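Local coordinates for nucleoside diphosphate kinase (Pyrobaculum aerophilum, PDB 1XQI), which catalyses transfer of the ATP gamma phosphate to nucleoside diphosphates, probably by a ping-pong route through a phosphorylated active-site intermediate, at residues A[37-42]-A[132-137]; A[75-80]-A[90-95]; A[84-89]-A[160-165]. The protein carries 6 engineered substitutions. All blocks are in the same frame, centred on the assembly; numbering follows the deposited sequence.

In the fold
Contact 1 joins two helices of the ferredoxin-like core. Contacts 2 and 3 lie on the other side of the chain's centre, and both involve the insert, 68-100. The centres of contacts 1 and 2 are about 32 Å apart, those of contacts 2 and 3 about 7 Å. The latter share helix 88-92 and touch: Arg89 NH1 forms a salt bridge with Asp95 OD1, and Lys91 NZ lies 2.9 Å from Glu162 O, a probable hydrogen bond. Between side chains, Phe39 of contact 1 is about 11 Å from the predicted phosphohistidine His172, and Leu77 of contact 2 about 11 Å from Thr138, an ATP-binding residue by similarity. Contact 3 is remote from the annotated sites.

Contact 1 (A[37-42]-A[132-137]); sequences SRFKKA and RKLVGP. Engineered in segment 37-42: Lys40 (natural residue Glu).
Arg38 meets Leu134 in two ways. Its backbone O lies 4.2 Å from Leu134 CD2. Its guanidinium group works through a water: Arg38 NH2 donates to water 1 at 2.9 Å. The same water donates to Leu134 O over 3.3 Å, a longer bond. Arg38 NH2 also forms a salt bridge with Asp151 of the same chain, which lies outside both segments. Arg38 thus ties its own helix to helix 148-152 directly and to helix 127-135 through the water.

Phe39 makes the main direct contact. Its CG stands beside the backbone N and anti to the carbonyl carbon (chi1 -62°). The ring then reaches the neighbouring helix, and one side of its rim faces Leu134. Leu134 CD2 touches at the ring edge, near the ring plane, 3.7 Å from Phe39 CD2. It is 4.0 Å from Phe39 CE2, and this methyl thus spans two neighbouring ring carbons. The two side chains point in opposite senses as they pass. Phe39 also packs on Leu20 of strand 17-22 and on Ile148.

Ala42 closes the contact at its exposed end. Its CB is 4.1 Å from Leu134 CD2. One methyl of Leu134 thus lies against the Phe39 ring edge and the Ala42 methyl, with Arg38 O a little further off.

On the other segment, Gly136 leaves helical geometry with a phi of 95°, and the chain turns out of helix 127-135. Helices 32-42 and 127-135 are the two helices of a beta-alpha-beta-beta-alpha-beta ferredoxin-like fold, here packed side by side against its antiparallel sheet.

Contact 2 (A[75-80]-A[90-95]); sequences QKLLKA and AKIGTD
Leu78 of helix 67-84 reaches Asp95, just past helix 88-92. Its CB heads toward residues 90-95 but does not touch them. The first torsion (chi1 -71°) sets CG beside the backbone N, anti to the carbonyl carbon. CG comes to 4.5 Å from Asp95 O. At the tip the two methyls divide the work. CD1 makes the closer approach, 3.6 Å from Asp95 O. CD2 is 4.2 Å from that oxygen and 4.4 Å from Asp95 CB. The forked end of the leucine thus lies against the backbone carbonyl and the base of the aspartate side chain. The Asp95 carboxylate points off from Leu78, with OD1 in a salt bridge to Arg89. Pro88 packs on both Leu78 and Asp95 and so belongs to the same patch.

One residue earlier on the same helix, Leu77 adds a looser contact. Its CD2 lies 4.4 Å from Ile92 CD1. Both side chains also rest on Val100 of helix 97-112, which is a common floor for them.

Gly93 lies between the two contact points of the second segment. With a positive phi (88°) it leaves helical geometry, and the chain turns to bring Asp95 to Leu78.

The whole contact lies within the insert and joins its long helix to its short one. No hydrogen bond crosses between the two segments. Methyl groups meet other methyls, a CB and a carbonyl oxygen, so dispersion and the hiding of apolar surface should account for most of the attraction. The charged group is turned outward from it.

Contact 3 (A[84-89]-A[160-165]); sequences LGIDPR and AAEEGR
Two helix ends meet here, each closed by a Schellman motif. One is the end of helix 67-84 in the insert, the other that of helix 157-162. Gly85, with positive phi, ends the first and leads directly to Ile86.

Ile86 carries the contact. Its CG1 stands beside the backbone N (chi1 -47°), and CD1 extends to the other segment. There CD1 lies 4.1 Å from Ala161 CB and 3.7 Å from Glu162 OE1. The bend of Glu162 at chi2 (67°) turns its carboxylate so that OE1 faces the tip of Ile86, and the two side chains cross obliquely. Leu84 CD1 adds a looser approach, 4.3 Å from Glu162 OE2. The carboxylate therefore borders two apolar side chains, with one oxygen next to each. Tyr81 of helix 67-84 packs on both Ile86 and Ala161.

Each segment is also braced within itself. Asp87 is the N-cap of helix 88-92: its OD2 accepts from Arg89 N at 2.9 Å. Beyond the second helix, Arg165 forms a salt bridge with Glu163, gripping OE1 side-on with NE and NH2. NE makes the shorter bond, 2.6 Å to Glu163 OE1. Asp155 takes another nitrogen of the same guanidinium.

Gly164 is the C-prime residue of the second motif. Gly164 N bonds back to Ala161 O, and Arg165 N to Ala160 O, the paired return bonds of a Schellman helix end.

Contact 1 (A[37-42]-A[132-137])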
loop_
_atom_site.group_PDB
_atom_site.type_symbol
_atom_site.label_atom_id
_atom_site.label_comp_id
_atom_site.label_asym_id
_atom_site.label_seq_id
_atom_site.Cartn_x
_atom_site.Cartn_y
_atom_site.Cartn_z
ATOM N N SER A 37 6.479 -4.106 -7.317
ATOM C CA SER A 37 6.680 -4.397 -8.735
ATOM C C SER A 37 7.103 -5.869 -9.064
ATOM O O SER A 37 6.641 -6.461 -10.040
ATOM C CB SER A 37 7.609 -3.372 -9.379
ATOM O OG SER A 37 8.152 -3.908 -10.568
ATOM N N ARG A 38 7.972 -6.464 -8.254
ATOM C CA ARG A 38 8.402 -7.842 -8.512
ATOM C C ARG A 38 7.229 -8.814 -8.419
ATOM O O ARG A 38 7.172 -9.783 -9.200
ATOM C CB ARG A 38 9.525 -8.260 -7.590
ATOM C CG ARG A 38 10.417 -7.127 -7.226
ATOM C CD ARG A 38 11.720 -7.036 -8.005
ATOM N NE ARG A 38 12.650 -8.020 -7.471
ATOM C CZ ARG A 38 13.980 -7.918 -7.420
ATOM N NH1 ARG A 38 14.652 -6.844 -7.881
ATOM N NH2 ARG A 38 14.631 -8.947 -6.897
ATOM N N PHE A 39 6.274 -8.550 -7.517
ATOM C CA PHE A 39 5.201 -9.503 -7.323
ATOM C C PHE A 39 4.167 -9.350 -8.446
ATOM O O PHE A 39 3.686 -10.325 -9.008
ATOM C CB PHE A 39 4.581 -9.352 -5.928
ATOM C CG PHE A 39 5.553 -9.625 -4.785
ATOM C CD1 PHE A 39 5.658 -8.738 -3.706
ATOM C CD2 PHE A 39 6.368 -10.768 -4.778
ATOM C CE1 PHE A 39 6.535 -9.012 -2.621
ATOM C CE2 PHE A 39 7.268 -11.050 -3.706
ATOM C CZ PHE A 39 7.349 -10.171 -2.626
ATOM N N LYS A 40 3.851 -8.107 -8.793
ATOM C CA LYS A 40 2.958 -7.797 -9.900
ATOM C C LYS A 40 3.507 -8.427 -11.183
ATOM O O LYS A 40 2.759 -9.021 -11.964
ATOM C CB LYS A 40 2.838 -6.281 -10.097
ATOM C CG LYS A 40 2.279 -5.900 -11.483
ATOM C CD LYS A 40 2.238 -4.415 -11.724
ATOM C CE LYS A 40 3.500 -3.880 -12.374
ATOM N NZ LYS A 40 3.413 -2.358 -12.442
ATOM N N LYS A 41 4.820 -8.321 -11.396
ATOM C CA LYS A 41 5.376 -8.867 -12.609
ATOM C C LYS A 41 5.298 -10.363 -12.690
ATOM O O LYS A 41 5.234 -10.890 -13.778
ATOM C CB LYS A 41 6.782 -8.350 -12.879
ATOM C CG LYS A 41 6.701 -7.034 -13.501
ATOM C CD LYS A 41 7.974 -6.228 -13.332
ATOM C CE LYS A 41 7.790 -4.883 -14.106
ATOM N NZ LYS A 41 9.009 -4.089 -13.980
ATOM N N ALA A 42 5.248 -11.046 -11.560
ATOM C CA ALA A 42 5.248 -12.503 -11.555
ATOM C C ALA A 42 3.846 -13.044 -11.806
ATOM O O ALA A 42 3.677 -14.216 -12.138
ATOM C CB ALA A 42 5.798 -13.035 -10.219
ATOM N N ARG A 132 8.430 -16.997 -1.171
ATOM C CA ARG A 132 9.691 -17.446 -0.605
ATOM C C ARG A 132 10.839 -17.517 -1.624
ATOM O O ARG A 132 11.972 -17.105 -1.318
ATOM C CB ARG A 132 9.512 -18.770 0.105
ATOM C CG ARG A 132 8.969 -18.629 1.496
ATOM C CD ARG A 132 8.613 -20.016 2.001
ATOM N NE ARG A 132 9.345 -20.291 3.224
ATOM C CZ ARG A 132 10.319 -21.185 3.315
ATOM N NH1 ARG A 132 10.680 -21.913 2.251
ATOM N NH2 ARG A 132 10.924 -21.354 4.475
ATOM N N LYS A 133 10.558 -18.004 -2.831
ATOM C CA LYS A 133 11.573 -18.058 -3.880
ATOM C C LYS A 133 12.032 -16.642 -4.272
ATOM O O LYS A 133 13.253 -16.368 -4.322
ATOM C CB LYS A 133 11.092 -18.853 -5.106
ATOM C CG LYS A 133 12.209 -19.257 -6.103
ATOM C CD LYS A 133 11.652 -19.655 -7.497
ATOM C CE LYS A 133 10.579 -18.599 -7.976
ATOM N NZ LYS A 133 10.050 -18.864 -9.323
ATOM N N LEU A 134 11.073 -15.750 -4.539
ATOM C CA LEU A 134 11.395 -14.397 -4.964
ATOM C C LEU A 134 12.209 -13.586 -3.932
ATOM O O LEU A 134 13.017 -12.722 -4.309
ATOM C CB LEU A 134 10.124 -13.650 -5.333
ATOM C CG LEU A 134 9.679 -13.593 -6.792
ATOM C CD1 LEU A 134 9.941 -14.890 -7.487
ATOM C CD2 LEU A 134 8.192 -13.203 -6.938
ATOM N N VAL A 135 11.993 -13.865 -2.642
ATOM C CA VAL A 135 12.570 -13.090 -1.549
ATOM C C VAL A 135 14.011 -13.465 -1.311
ATOM O O VAL A 135 14.857 -12.578 -1.099
ATOM C CB VAL A 135 11.744 -13.282 -0.285
ATOM C CG1 VAL A 135 12.565 -13.103 0.990
ATOM C CG2 VAL A 135 10.559 -12.363 -0.312
ATOM N N GLY A 136 14.297 -14.778 -1.359
ATOM C CA GLY A 136 15.636 -15.305 -1.161
ATOM C C GLY A 136 15.917 -15.741 0.266
ATOM O O GLY A 136 15.083 -15.537 1.165
ATOM N N PRO A 137 17.081 -16.392 0.491
ATOM C CA PRO A 137 17.424 -16.914 1.822
ATOM C C PRO A 137 17.573 -15.836 2.864
ATOM O O PRO A 137 17.740 -14.663 2.590
ATOM C CB PRO A 137 18.814 -17.556 1.614
ATOM C CG PRO A 137 19.387 -16.794 0.470
ATOM C CD PRO A 137 18.163 -16.665 -0.471
HETATM O O HOH W 1 12.507 -10.847 -6.941
#

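Contact 2 (A[75-80]-A[90-95])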
loop_
_atom_site.group_PDB
_atom_site.type_symbol
_atom_site.label_atom_id
_atom_site.label_comp_id
_atom_site.label_asym_id
_atom_site.label_seq_id
_atom_site.Cartn_x
_atom_site.Cartn_y
_atom_site.Cartn_z
ATOM N N GLN A 75 19.175 -22.275 18.058
ATOM C CA GLN A 75 20.274 -23.079 17.493
ATOM C C GLN A 75 21.015 -22.359 16.347
ATOM O O GLN A 75 22.244 -22.353 16.299
ATOM C CB GLN A 75 19.746 -24.435 17.033
ATOM C CG GLN A 75 19.970 -25.563 18.053
ATOM C CD GLN A 75 18.791 -26.549 18.136
ATOM O OE1 GLN A 75 18.383 -26.965 19.235
ATOM N NE2 GLN A 75 18.215 -26.900 16.969
ATOM N N LYS A 76 20.263 -21.727 15.454
ATOM C CA LYS A 76 20.828 -20.989 14.324
ATOM C C LYS A 76 21.774 -19.880 14.810
ATOM O O LYS A 76 22.910 -19.784 14.311
ATOM C CB LYS A 76 19.692 -20.479 13.427
ATOM C CG LYS A 76 20.015 -19.360 12.441
ATOM C CD LYS A 76 18.915 -19.277 11.337
ATOM C CE LYS A 76 18.643 -17.836 10.887
ATOM N NZ LYS A 76 19.899 -17.048 10.703
ATOM N N LEU A 77 21.341 -19.100 15.811
ATOM C CA LEU A 77 22.204 -18.085 16.438
ATOM C C LEU A 77 23.427 -18.692 17.143
ATOM O O LEU A 77 24.522 -18.120 17.103
ATOM C CB LEU A 77 21.409 -17.185 17.409
ATOM C CG LEU A 77 22.166 -16.087 18.198
ATOM C CD1 LEU A 77 22.989 -15.143 17.299
ATOM C CD2 LEU A 77 21.250 -15.253 19.053
ATOM N N LEU A 78 23.223 -19.843 17.780
ATOM C CA LEU A 78 24.287 -20.542 18.478
ATOM C C LEU A 78 25.339 -21.084 17.505
ATOM O O LEU A 78 26.548 -20.974 17.772
ATOM C CB LEU A 78 23.738 -21.657 19.389
ATOM C CG LEU A 78 22.977 -21.265 20.677
ATOM C CD1 LEU A 78 22.428 -22.486 21.343
ATOM C CD2 LEU A 78 23.823 -20.458 21.659
ATOM N N LYS A 79 24.878 -21.632 16.378
ATOM C CA LYS A 79 25.768 -22.053 15.296
ATOM C C LYS A 79 26.526 -20.833 14.754
ATOM O O LYS A 79 27.759 -20.888 14.583
ATOM C CB LYS A 79 24.989 -22.763 14.171
ATOM N N ALA A 80 25.791 -19.738 14.506
ATOM C CA ALA A 80 26.395 -18.477 14.103
ATOM C C ALA A 80 27.516 -18.065 15.078
ATOM O O ALA A 80 28.673 -17.915 14.658
ATOM C CB ALA A 80 25.343 -17.383 13.937
ATOM N N ALA A 90 28.962 -15.039 27.403
ATOM C CA ALA A 90 29.536 -13.678 27.592
ATOM C C ALA A 90 28.702 -12.649 26.855
ATOM O O ALA A 90 28.460 -11.515 27.369
ATOM C CB ALA A 90 31.012 -13.594 27.152
ATOM N N LYS A 91 28.220 -13.057 25.678
ATOM C CA LYS A 91 27.463 -12.155 24.797
ATOM C C LYS A 91 26.040 -11.819 25.243
ATOM O O LYS A 91 25.663 -10.640 25.221
ATOM C CB LYS A 91 27.455 -12.653 23.364
ATOM C CG LYS A 91 26.879 -11.662 22.363
ATOM C CD LYS A 91 27.788 -10.442 22.133
ATOM C CE LYS A 91 27.563 -9.900 20.740
ATOM N NZ LYS A 91 27.933 -8.488 20.684
ATOM N N ILE A 92 25.252 -12.830 25.632
ATOM C CA ILE A 92 23.830 -12.625 25.910
ATOM C C ILE A 92 23.379 -13.290 27.209
ATOM O O ILE A 92 22.176 -13.348 27.506
ATOM C CB ILE A 92 22.924 -13.110 24.750
ATOM C CG1 ILE A 92 23.397 -14.469 24.204
ATOM C CG2 ILE A 92 22.799 -12.050 23.652
ATOM C CD1 ILE A 92 22.353 -15.163 23.327
ATOM N N GLY A 93 24.316 -13.842 27.957
ATOM C CA GLY A 93 24.013 -14.362 29.278
ATOM C C GLY A 93 23.531 -15.802 29.380
ATOM O O GLY A 93 23.449 -16.345 30.501
ATOM N N THR A 94 23.204 -16.432 28.249
ATOM C CA THR A 94 22.747 -17.824 28.277
ATOM C C THR A 94 23.231 -18.616 27.048
ATOM O O THR A 94 23.536 -18.027 26.022
ATOM C CB THR A 94 21.192 -17.920 28.362
ATOM O OG1 THR A 94 20.795 -19.300 28.266
ATOM C CG2 THR A 94 20.519 -17.126 27.223
ATOM N N ASP A 95 23.285 -19.937 27.130
ATOM C CA ASP A 95 23.435 -20.746 25.899
ATOM C C ASP A 95 22.274 -21.720 25.700
ATOM O O ASP A 95 22.382 -22.654 24.895
ATOM C CB ASP A 95 24.781 -21.505 25.832
ATOM C CG ASP A 95 25.017 -22.431 27.046
ATOM O OD1 ASP A 95 26.182 -22.846 27.234
ATOM O OD2 ASP A 95 24.074 -22.743 27.810
#

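Contact 3 (A[84-89]-A[160-165])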
loop_
_atom_site.group_PDB
_atom_site.type_symbol
_atom_site.label_atom_id
_atom_site.label_comp_id
_atom_site.label_asym_id
_atom_site.label_seq_id
_atom_site.Cartn_x
_atom_site.Cartn_y
_atom_site.Cartn_z
ATOM N N LEU A 84 31.794 -17.829 14.424
ATOM C CA LEU A 84 32.416 -16.556 14.775
ATOM C C LEU A 84 33.310 -16.640 16.039
ATOM O O LEU A 84 34.066 -15.720 16.347
ATOM C CB LEU A 84 31.336 -15.470 14.972
ATOM C CG LEU A 84 30.631 -14.741 13.805
ATOM C CD1 LEU A 84 31.621 -13.858 12.974
ATOM C CD2 LEU A 84 29.767 -15.684 12.883
ATOM N N GLY A 85 33.215 -17.731 16.785
ATOM C CA GLY A 85 33.968 -17.823 18.034
ATOM C C GLY A 85 33.501 -16.841 19.105
ATOM O O GLY A 85 34.285 -16.468 20.003
ATOM N N ILE A 86 32.233 -16.395 19.008
ATOM C CA ILE A 86 31.601 -15.645 20.125
ATOM C C ILE A 86 31.066 -16.619 21.186
ATOM O O ILE A 86 30.433 -17.636 20.865
ATOM C CB ILE A 86 30.439 -14.710 19.692
ATOM C CG1 ILE A 86 30.807 -13.853 18.461
ATOM C CG2 ILE A 86 29.992 -13.835 20.895
ATOM C CD1 ILE A 86 29.592 -13.467 17.567
ATOM N N ASP A 87 31.350 -16.325 22.444
ATOM C CA ASP A 87 30.790 -17.117 23.528
ATOM C C ASP A 87 29.392 -16.546 23.882
ATOM O O ASP A 87 29.279 -15.448 24.439
ATOM C CB ASP A 87 31.737 -17.147 24.739
ATOM C CG ASP A 87 31.068 -17.672 25.984
ATOM O OD1 ASP A 87 31.537 -17.336 27.092
ATOM O OD2 ASP A 87 30.054 -18.406 25.869
ATOM N N PRO A 88 28.334 -17.311 23.584
ATOM C CA PRO A 88 26.973 -16.823 23.828
ATOM C C PRO A 88 26.745 -16.487 25.316
ATOM O O PRO A 88 25.964 -15.604 25.643
ATOM C CB PRO A 88 26.076 -17.990 23.371
ATOM C CG PRO A 88 26.994 -19.196 23.247
ATOM C CD PRO A 88 28.381 -18.705 23.079
ATOM N N ARG A 89 27.465 -17.150 26.207
ATOM C CA ARG A 89 27.329 -16.850 27.640
ATOM C C ARG A 89 27.857 -15.458 28.023
ATOM O O ARG A 89 27.252 -14.784 28.856
ATOM C CB ARG A 89 27.943 -17.955 28.518
ATOM C CG ARG A 89 27.172 -19.295 28.481
ATOM C CD ARG A 89 27.655 -20.241 29.547
ATOM N NE ARG A 89 28.927 -20.823 29.140
ATOM C CZ ARG A 89 29.199 -22.133 29.063
ATOM N NH1 ARG A 89 28.296 -23.070 29.400
ATOM N NH2 ARG A 89 30.410 -22.506 28.642
ATOM N N ALA A 160 25.016 -8.504 12.344
ATOM C CA ALA A 160 23.875 -8.480 13.241
ATOM C C ALA A 160 24.249 -8.988 14.667
ATOM O O ALA A 160 23.928 -8.331 15.677
ATOM C CB ALA A 160 22.698 -9.255 12.648
ATOM N N ALA A 161 24.948 -10.124 14.740
ATOM C CA ALA A 161 25.451 -10.649 16.018
ATOM C C ALA A 161 26.407 -9.650 16.678
ATOM O O ALA A 161 26.149 -9.173 17.787
ATOM C CB ALA A 161 26.119 -12.034 15.838
ATOM N N GLU A 162 27.479 -9.273 15.988
ATOM C CA GLU A 162 28.387 -8.311 16.577
ATOM C C GLU A 162 27.534 -7.196 17.222
ATOM O O GLU A 162 27.828 -6.766 18.316
ATOM C CB GLU A 162 29.395 -7.769 15.533
ATOM C CG GLU A 162 30.918 -7.993 15.815
ATOM C CD GLU A 162 31.353 -9.491 15.754
ATOM O OE1 GLU A 162 31.184 -10.202 16.798
ATOM O OE2 GLU A 162 31.880 -9.937 14.678
ATOM N N GLU A 163 26.436 -6.795 16.582
ATOM C CA GLU A 163 25.704 -5.570 16.974
ATOM C C GLU A 163 24.453 -5.795 17.856
ATOM O O GLU A 163 23.640 -4.883 17.992
ATOM C CB GLU A 163 25.279 -4.764 15.722
ATOM C CG GLU A 163 26.381 -4.076 14.879
ATOM C CD GLU A 163 25.767 -3.171 13.771
ATOM O OE1 GLU A 163 24.593 -3.409 13.403
ATOM O OE2 GLU A 163 26.429 -2.222 13.268
ATOM N N GLY A 164 24.288 -6.994 18.436
ATOM C CA GLY A 164 23.150 -7.287 19.331
ATOM C C GLY A 164 21.793 -6.894 18.735
ATOM O O GLY A 164 21.082 -6.030 19.272
ATOM N N ARG A 165 21.470 -7.513 17.593
ATOM C CA ARG A 165 20.218 -7.301 16.831
ATOM C C ARG A 165 19.988 -8.460 15.820
ATOM O O ARG A 165 20.855 -9.314 15.611
ATOM C CB ARG A 165 20.180 -5.922 16.145
ATOM C CG ARG A 165 21.310 -5.664 15.179
ATOM C CD ARG A 165 21.019 -4.508 14.208
ATOM N NE ARG A 165 22.124 -4.340 13.252
ATOM C CZ ARG A 165 22.255 -4.991 12.088
ATOM N NH1 ARG A 165 21.328 -5.839 11.667
ATOM N NH2 ARG A 165 23.303 -4.760 11.323
#